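Side-chain contact in oligopeptide ABC transporter OppAIV (Borrelia burgdorferi B31, PDB 4GL8), which probably binds oligopeptides in the periplasm and hands them to an ABC transporter for uptake across the inner membrane: residues I183-H188 with Q195-P200. Numbering follows the deposited sequence.
Sequences IPVPMH and QRWTDP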
loop_
_atom_site.group_PDB
_atom_site.type_symbol
_atom_site.label_atom_id
_atom_site.label_comp_id
_atom_site.label_asym_id
_atom_site.label_seq_id
_atom_site.Cartn_x
_atom_site.Cartn_y
_atom_site.Cartn_z
ATOM N N ILE A 183 -7.629 0.769 11.589
ATOM C CA ILE A 183 -8.351 1.985 11.962
ATOM C C ILE A 183 -9.774 1.609 12.356
ATOM O O ILE A 183 -10.441 0.911 11.612
ATOM C CB ILE A 183 -8.328 3.042 10.830
ATOM C CG1 ILE A 183 -6.880 3.444 10.567
ATOM C CG2 ILE A 183 -9.160 4.253 11.220
ATOM C CD1 ILE A 183 -6.673 4.410 9.420
ATOM N N PRO A 184 -10.226 2.048 13.539
ATOM C CA PRO A 184 -11.576 1.694 13.970
ATOM C C PRO A 184 -12.656 2.327 13.095
ATOM O O PRO A 184 -12.473 3.463 12.600
ATOM C CB PRO A 184 -11.656 2.253 15.405
ATOM C CG PRO A 184 -10.207 2.367 15.837
ATOM C CD PRO A 184 -9.507 2.793 14.587
ATOM N N VAL A 185 -13.770 1.598 12.943
ATOM C CA VAL A 185 -14.907 2.058 12.143
ATOM C C VAL A 185 -16.162 2.089 13.007
ATOM O O VAL A 185 -16.214 1.403 14.015
ATOM C CB VAL A 185 -15.130 1.165 10.905
ATOM C CG1 VAL A 185 -13.995 1.343 9.923
ATOM C CG2 VAL A 185 -15.264 -0.294 11.301
ATOM N N PRO A 186 -17.181 2.891 12.616
ATOM C CA PRO A 186 -18.361 3.124 13.477
ATOM C C PRO A 186 -19.409 2.010 13.430
ATOM O O PRO A 186 -20.286 1.969 12.528
ATOM C CB PRO A 186 -18.939 4.436 12.946
ATOM C CG PRO A 186 -18.468 4.513 11.529
ATOM C CD PRO A 186 -17.111 3.852 11.506
ATOM N N MET A 187 -19.353 1.147 14.433
ATOM C CA MET A 187 -20.155 -0.054 14.407
ATOM C C MET A 187 -21.646 0.197 14.517
ATOM O O MET A 187 -22.402 -0.542 13.932
ATOM C CB MET A 187 -19.676 -1.072 15.435
ATOM C CG MET A 187 -18.388 -1.776 14.973
ATOM S SD MET A 187 -18.456 -2.464 13.300
ATOM C CE MET A 187 -19.576 -3.826 13.546
ATOM N N HIS A 188 -22.060 1.249 15.215
ATOM C CA HIS A 188 -23.491 1.604 15.291
ATOM C C HIS A 188 -24.089 1.897 13.899
ATOM O O HIS A 188 -25.252 1.552 13.606
ATOM C CB HIS A 188 -23.740 2.731 16.334
ATOM C CG HIS A 188 -23.293 4.104 15.909
ATOM N ND1 HIS A 188 -21.974 4.505 15.922
ATOM C CD2 HIS A 188 -24.010 5.191 15.524
ATOM C CE1 HIS A 188 -21.894 5.764 15.540
ATOM N NE2 HIS A 188 -23.117 6.210 15.318
ATOM N N GLN A 195 -23.982 -2.779 3.957
ATOM C CA GLN A 195 -23.217 -2.460 2.734
ATOM C C GLN A 195 -23.349 -1.001 2.274
ATOM O O GLN A 195 -22.606 -0.593 1.407
ATOM C CB GLN A 195 -23.634 -3.384 1.573
ATOM N N ARG A 196 -24.284 -0.225 2.820
ATOM C CA ARG A 196 -24.465 1.164 2.387
ATOM C C ARG A 196 -23.840 2.170 3.342
ATOM O O ARG A 196 -24.009 3.371 3.166
ATOM C CB ARG A 196 -25.964 1.471 2.221
ATOM C CG ARG A 196 -26.726 0.568 1.232
ATOM C CD ARG A 196 -26.971 1.260 -0.122
ATOM N NE ARG A 196 -25.679 1.698 -0.659
ATOM C CZ ARG A 196 -24.780 0.887 -1.223
ATOM N NH1 ARG A 196 -25.029 -0.409 -1.396
ATOM N NH2 ARG A 196 -23.623 1.382 -1.621
ATOM N N TRP A 197 -23.112 1.691 4.355
ATOM C CA TRP A 197 -22.627 2.567 5.407
ATOM C C TRP A 197 -21.650 3.628 4.906
ATOM O O TRP A 197 -21.547 4.702 5.500
ATOM C CB TRP A 197 -22.038 1.774 6.583
ATOM C CG TRP A 197 -20.562 1.402 6.510
ATOM C CD1 TRP A 197 -20.021 0.240 6.011
ATOM C CD2 TRP A 197 -19.464 2.166 7.016
ATOM N NE1 TRP A 197 -18.651 0.248 6.176
ATOM C CE2 TRP A 197 -18.286 1.413 6.795
ATOM C CE3 TRP A 197 -19.360 3.399 7.641
ATOM C CZ2 TRP A 197 -17.021 1.873 7.162
ATOM C CZ3 TRP A 197 -18.086 3.849 8.029
ATOM C CH2 TRP A 197 -16.944 3.096 7.774
ATOM N N THR A 198 -20.957 3.364 3.807
ATOM C CA THR A 198 -19.975 4.328 3.325
ATOM C C THR A 198 -20.517 5.375 2.340
ATOM O O THR A 198 -19.767 6.225 1.846
ATOM C CB THR A 198 -18.820 3.608 2.635
ATOM O OG1 THR A 198 -19.341 2.879 1.516
ATOM C CG2 THR A 198 -18.115 2.676 3.605
ATOM N N ASP A 199 -21.797 5.298 2.030
ATOM C CA ASP A 199 -22.444 6.311 1.212
ATOM C C ASP A 199 -22.359 7.671 1.941
ATOM O O ASP A 199 -22.426 7.724 3.174
ATOM C CB ASP A 199 -23.923 5.959 0.979
ATOM C CG ASP A 199 -24.137 4.726 0.087
ATOM O OD1 ASP A 199 -23.194 4.168 -0.509
ATOM O OD2 ASP A 199 -25.311 4.314 -0.039
ATOM N N PRO A 200 -22.210 8.777 1.180
ATOM C CA PRO A 200 -22.122 10.138 1.747
ATOM C C PRO A 200 -23.115 10.442 2.890
ATOM O O PRO A 200 -22.716 11.000 3.936
ATOM C CB PRO A 200 -22.402 11.025 0.531
ATOM C CG PRO A 200 -21.809 10.236 -0.611
ATOM C CD PRO A 200 -22.060 8.783 -0.291
#
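Trp-197 drives the far rim of its six-membered ring against Pro-186 and Val-185, consecutive residues just before helix 187-193. Its CZ3 lies 3.6 Å from both CG and CD of Pro-186, while CH2 is 4.0 Å from CG1 of Val-185. Both approach the indole obliquely, the side chains crossing at about a right angle. Only carbons meet, and just 115 Å² is buried between the segments. With chi1 at 88°, the indole is tucked over its own backbone, flanked by N and C, and this rotation turns the six-membered ring toward Pro-186 and Val-185. On the five-membered ring, NE1 hydrogen-bonds OD2 of Asp-44, which satisfies the indole N-H and should help hold the ring's rotation. The Thr-198 methyl CG2 sits 3.4 Å over one face, near its margin; Val-189 and Ile-190 of the helix and Arg-118 of helix 109-119 also touch the indole.

Behind Trp-197, a type I turn from Arg-196 to Asp-199 is closed by Asp-199 N to Arg-196 O, 3.1 Å. The Arg-196 guanidinium grips the Asp-199 carboxylate side-on in a bidentate salt bridge, NE to OD2 at 2.7 Å and NH2 to OD1 at 3.0 Å. NE meets OD2 on the syn side but 23° out of the carboxylate plane, whereas OD1 uses its syn lone pair.

Pro-186 is the N-cap of helix 187-193, and the loop leaving that same helix packs Trp-197 back against it, within the OppA-like fold of the bacterial solute-binding protein 5 family.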